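Local coordinates for protein diguanylate cyclase (Pseudomonas aeruginosa, PDB 5M3C) that belongs to the diguanylate cyclase family and joins a GGDEF domain to an EAL domain, with calcium bound in both and GTP in the former, at residues V411-L416 with S423-P428. Residues are numbered along the deposited sequence; the frame is centred on the assembly and turned at random.
Sequences VLSPPL and SKFLKP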
ATOM      1  N   VAL B 411      24.949  12.864 -18.401  1.00 77.22           N
ATOM      2  CA  VAL B 411      26.340  13.226 -18.132  1.00 78.21           C
ATOM      3  C   VAL B 411      27.270  12.205 -18.779  1.00 76.74           C
ATOM      4  O   VAL B 411      28.348  12.553 -19.261  1.00 76.02           O
ATOM      5  CB  VAL B 411      26.641  13.298 -16.621  1.00 80.32           C
ATOM      6  CG1 VAL B 411      26.544  11.917 -15.986  1.00 80.97           C
ATOM      7  CG2 VAL B 411      28.021  13.897 -16.381  1.00 80.23           C
ATOM      8  N   LEU B 412      26.848  10.944 -18.781  1.00 76.09           N
ATOM      9  CA  LEU B 412      27.584   9.901 -19.475  1.00 76.16           C
ATOM     10  C   LEU B 412      27.162   9.946 -20.941  1.00 76.19           C
ATOM     11  O   LEU B 412      27.958  10.283 -21.815  1.00 77.42           O
ATOM     12  CB  LEU B 412      27.289   8.531 -18.862  1.00 76.14           C
ATOM     13  CG  LEU B 412      28.457   7.545 -18.785  1.00 76.22           C
ATOM     14  CD1 LEU B 412      27.951   6.182 -18.345  1.00 76.25           C
ATOM     15  CD2 LEU B 412      29.190   7.436 -20.112  1.00 76.93           C
ATOM     16  N   SER B 413      25.898   9.619 -21.196  1.00 75.97           N
ATOM     17  CA  SER B 413      25.314   9.760 -22.528  1.00 74.82           C
ATOM     18  C   SER B 413      23.833   9.405 -22.502  1.00 72.40           C
ATOM     19  O   SER B 413      23.414   8.533 -21.738  1.00 69.34           O
ATOM     20  CB  SER B 413      26.020   8.860 -23.545  1.00 75.59           C
ATOM     21  OG  SER B 413      25.332   7.629 -23.696  1.00 75.15           O
ATOM     22  N   PRO B 414      23.037  10.076 -23.346  1.00 70.61           N
ATOM     23  CA  PRO B 414      21.636   9.712 -23.473  1.00 69.29           C
ATOM     24  C   PRO B 414      21.504   8.353 -24.148  1.00 68.25           C
ATOM     25  O   PRO B 414      22.480   7.850 -24.711  1.00 69.45           O
ATOM     26  CB  PRO B 414      21.062  10.821 -24.360  1.00 69.30           C
ATOM     27  CG  PRO B 414      22.217  11.300 -25.164  1.00 69.69           C
ATOM     28  CD  PRO B 414      23.422  11.151 -24.280  1.00 70.32           C
ATOM     29  N   PRO B 415      20.311   7.751 -24.087  1.00 66.36           N
ATOM     30  CA  PRO B 415      20.096   6.462 -24.735  1.00 65.03           C
ATOM     31  C   PRO B 415      20.420   6.527 -26.224  1.00 63.65           C
ATOM     32  O   PRO B 415      19.945   7.427 -26.919  1.00 60.40           O
ATOM     33  CB  PRO B 415      18.604   6.199 -24.512  1.00 65.31           C
ATOM     34  CG  PRO B 415      18.244   7.014 -23.316  1.00 65.25           C
ATOM     35  CD  PRO B 415      19.104   8.237 -23.397  1.00 65.64           C
ATOM     36  N   LEU B 416      21.230   5.584 -26.698  1.00 64.40           N
ATOM     37  CA  LEU B 416      21.668   5.562 -28.095  1.00 65.66           C
ATOM     38  C   LEU B 416      21.076   4.385 -28.874  1.00 65.56           C
ATOM     39  O   LEU B 416      20.768   3.346 -28.294  1.00 66.42           O
ATOM     40  CB  LEU B 416      23.196   5.479 -28.172  1.00 66.33           C
ATOM     41  CG  LEU B 416      24.024   6.622 -27.582  1.00 67.29           C
ATOM     42  CD1 LEU B 416      25.472   6.473 -28.023  1.00 67.74           C
ATOM     43  CD2 LEU B 416      23.482   7.985 -27.991  1.00 67.46           C
ATOM     44  N   SER B 423      29.343   1.603 -31.717  1.00 77.37           N
ATOM     45  CA  SER B 423      30.428   2.419 -32.252  1.00 77.62           C
ATOM     46  C   SER B 423      31.011   3.387 -31.220  1.00 76.97           C
ATOM     47  O   SER B 423      32.151   3.827 -31.363  1.00 78.17           O
ATOM     48  CB  SER B 423      29.951   3.192 -33.488  1.00 78.28           C
ATOM     49  OG  SER B 423      30.685   4.394 -33.664  1.00 78.29           O
ATOM     50  N   LYS B 424      30.246   3.718 -30.183  1.00 75.96           N
ATOM     51  CA  LYS B 424      30.685   4.740 -29.233  1.00 76.58           C
ATOM     52  C   LYS B 424      31.198   4.202 -27.893  1.00 76.73           C
ATOM     53  O   LYS B 424      31.978   4.877 -27.221  1.00 77.68           O
ATOM     54  CB  LYS B 424      29.575   5.765 -28.986  1.00 77.65           C
ATOM     55  CG  LYS B 424      29.996   6.886 -28.046  1.00 79.22           C
ATOM     56  CD  LYS B 424      29.537   8.251 -28.536  1.00 80.93           C
ATOM     57  CE  LYS B 424      30.262   9.367 -27.796  1.00 81.79           C
ATOM     58  NZ  LYS B 424      30.065  10.700 -28.434  1.00 82.05           N
ATOM     59  N   PHE B 425      30.766   3.008 -27.493  1.00 75.59           N
ATOM     60  CA  PHE B 425      31.203   2.458 -26.204  1.00 73.91           C
ATOM     61  C   PHE B 425      31.774   1.053 -26.296  1.00 74.32           C
ATOM     62  O   PHE B 425      32.286   0.527 -25.304  1.00 72.99           O
ATOM     63  CB  PHE B 425      30.046   2.456 -25.205  1.00 72.80           C
ATOM     64  CG  PHE B 425      29.481   3.816 -24.944  1.00 71.53           C
ATOM     65  CD1 PHE B 425      30.003   4.614 -23.944  1.00 71.08           C
ATOM     66  CD2 PHE B 425      28.434   4.299 -25.708  1.00 71.49           C
ATOM     67  CE1 PHE B 425      29.489   5.873 -23.704  1.00 71.43           C
ATOM     68  CE2 PHE B 425      27.913   5.556 -25.475  1.00 71.61           C
ATOM     69  CZ  PHE B 425      28.442   6.345 -24.473  1.00 71.74           C
ATOM     70  N   LEU B 426      31.697   0.439 -27.472  1.00 75.54           N
ATOM     71  CA  LEU B 426      32.058  -0.968 -27.588  1.00 76.65           C
ATOM     72  C   LEU B 426      33.366  -1.218 -28.340  1.00 76.77           C
ATOM     73  O   LEU B 426      33.597  -0.699 -29.436  1.00 76.63           O
ATOM     74  CB  LEU B 426      30.904  -1.762 -28.203  1.00 76.77           C
ATOM     75  CG  LEU B 426      29.586  -1.635 -27.425  1.00 77.27           C
ATOM     76  CD1 LEU B 426      28.753  -2.900 -27.571  1.00 77.08           C
ATOM     77  CD2 LEU B 426      29.824  -1.341 -25.949  1.00 77.16           C
ATOM     78  N   LYS B 427      34.215  -2.025 -27.711  1.00 76.47           N
ATOM     79  CA  LYS B 427      35.503  -2.410 -28.264  1.00 75.92           C
ATOM     80  C   LYS B 427      35.451  -3.865 -28.728  1.00 77.25           C
ATOM     81  O   LYS B 427      34.619  -4.641 -28.251  1.00 78.55           O
ATOM     82  CB  LYS B 427      36.603  -2.224 -27.214  1.00 75.41           C
ATOM     83  CG  LYS B 427      37.006  -0.774 -26.974  1.00 75.47           C
ATOM     84  CD  LYS B 427      36.164  -0.110 -25.894  1.00 74.62           C
ATOM     85  N   PRO B 428      36.350  -4.242 -29.655  1.00 77.55           N
ATOM     86  CA  PRO B 428      36.348  -5.561 -30.307  1.00 76.96           C
ATOM     87  C   PRO B 428      36.537  -6.737 -29.346  1.00 76.48           C
ATOM     88  O   PRO B 428      37.134  -6.581 -28.279  1.00 75.95           O
ATOM     89  CB  PRO B 428      37.530  -5.480 -31.285  1.00 76.56           C
ATOM     90  CG  PRO B 428      37.837  -4.025 -31.426  1.00 76.91           C
ATOM     91  CD  PRO B 428      37.469  -3.403 -30.116  1.00 76.78           C
TER
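With CG beside the backbone N and opposite the carbonyl carbon in both (chi1 -59° and -62°), Phe425 and Leu416 turn their side chains to one another, the ring leaving the last turn of helix 418-425. Leu416 CD1 arrives at the edge of the ring, in its plane, 3.6 Å from Phe425 CE2, and the two side chains run at about a right angle. Leu412 CD2 approaches obliquely on the other flank of CZ, 3.9 Å from Phe425 CE1. The flat ring offers a broad apolar end to several neighbours, and each branched leucine brings a single methyl to its rim carbons. Between the leucines sits Ser413, whose OG, also oblique to the ring, is 3.5 Å from Phe425 CZ. A small side chain suits this place, since the ring end lies against its CB and OG; the hydroxyl donates a hydrogen bond from Ser413 OG to Pro414 O at 3.0 Å, tilted 34° from the carbonyl plane. Over one ring face lies Lys424 CG, offset toward the rim; this long aliphatic chain can cover an aromatic while its charged end can remain at the surface, and Lys424 CB just reaches Leu416 CD1.

The contact packs helix 418-425, the last of the chain, against strand 406-417, an outermost strand of the sheet in the modified TIM-type barrel characteristic of EAL domains. Pro197 of the adjacent strand 192-200 and Phe421, one turn earlier in the helix, also touch Phe425, while Gln196 binds Ser413 O.

Across the two segments the chemistry is almost wholly apolar: dispersion and the burial of hydrocarbon probably contribute to keeping the helix end against the strand, the serine hydroxyl donates within its own segment, and the fit depends on shape rather than on directional bonds.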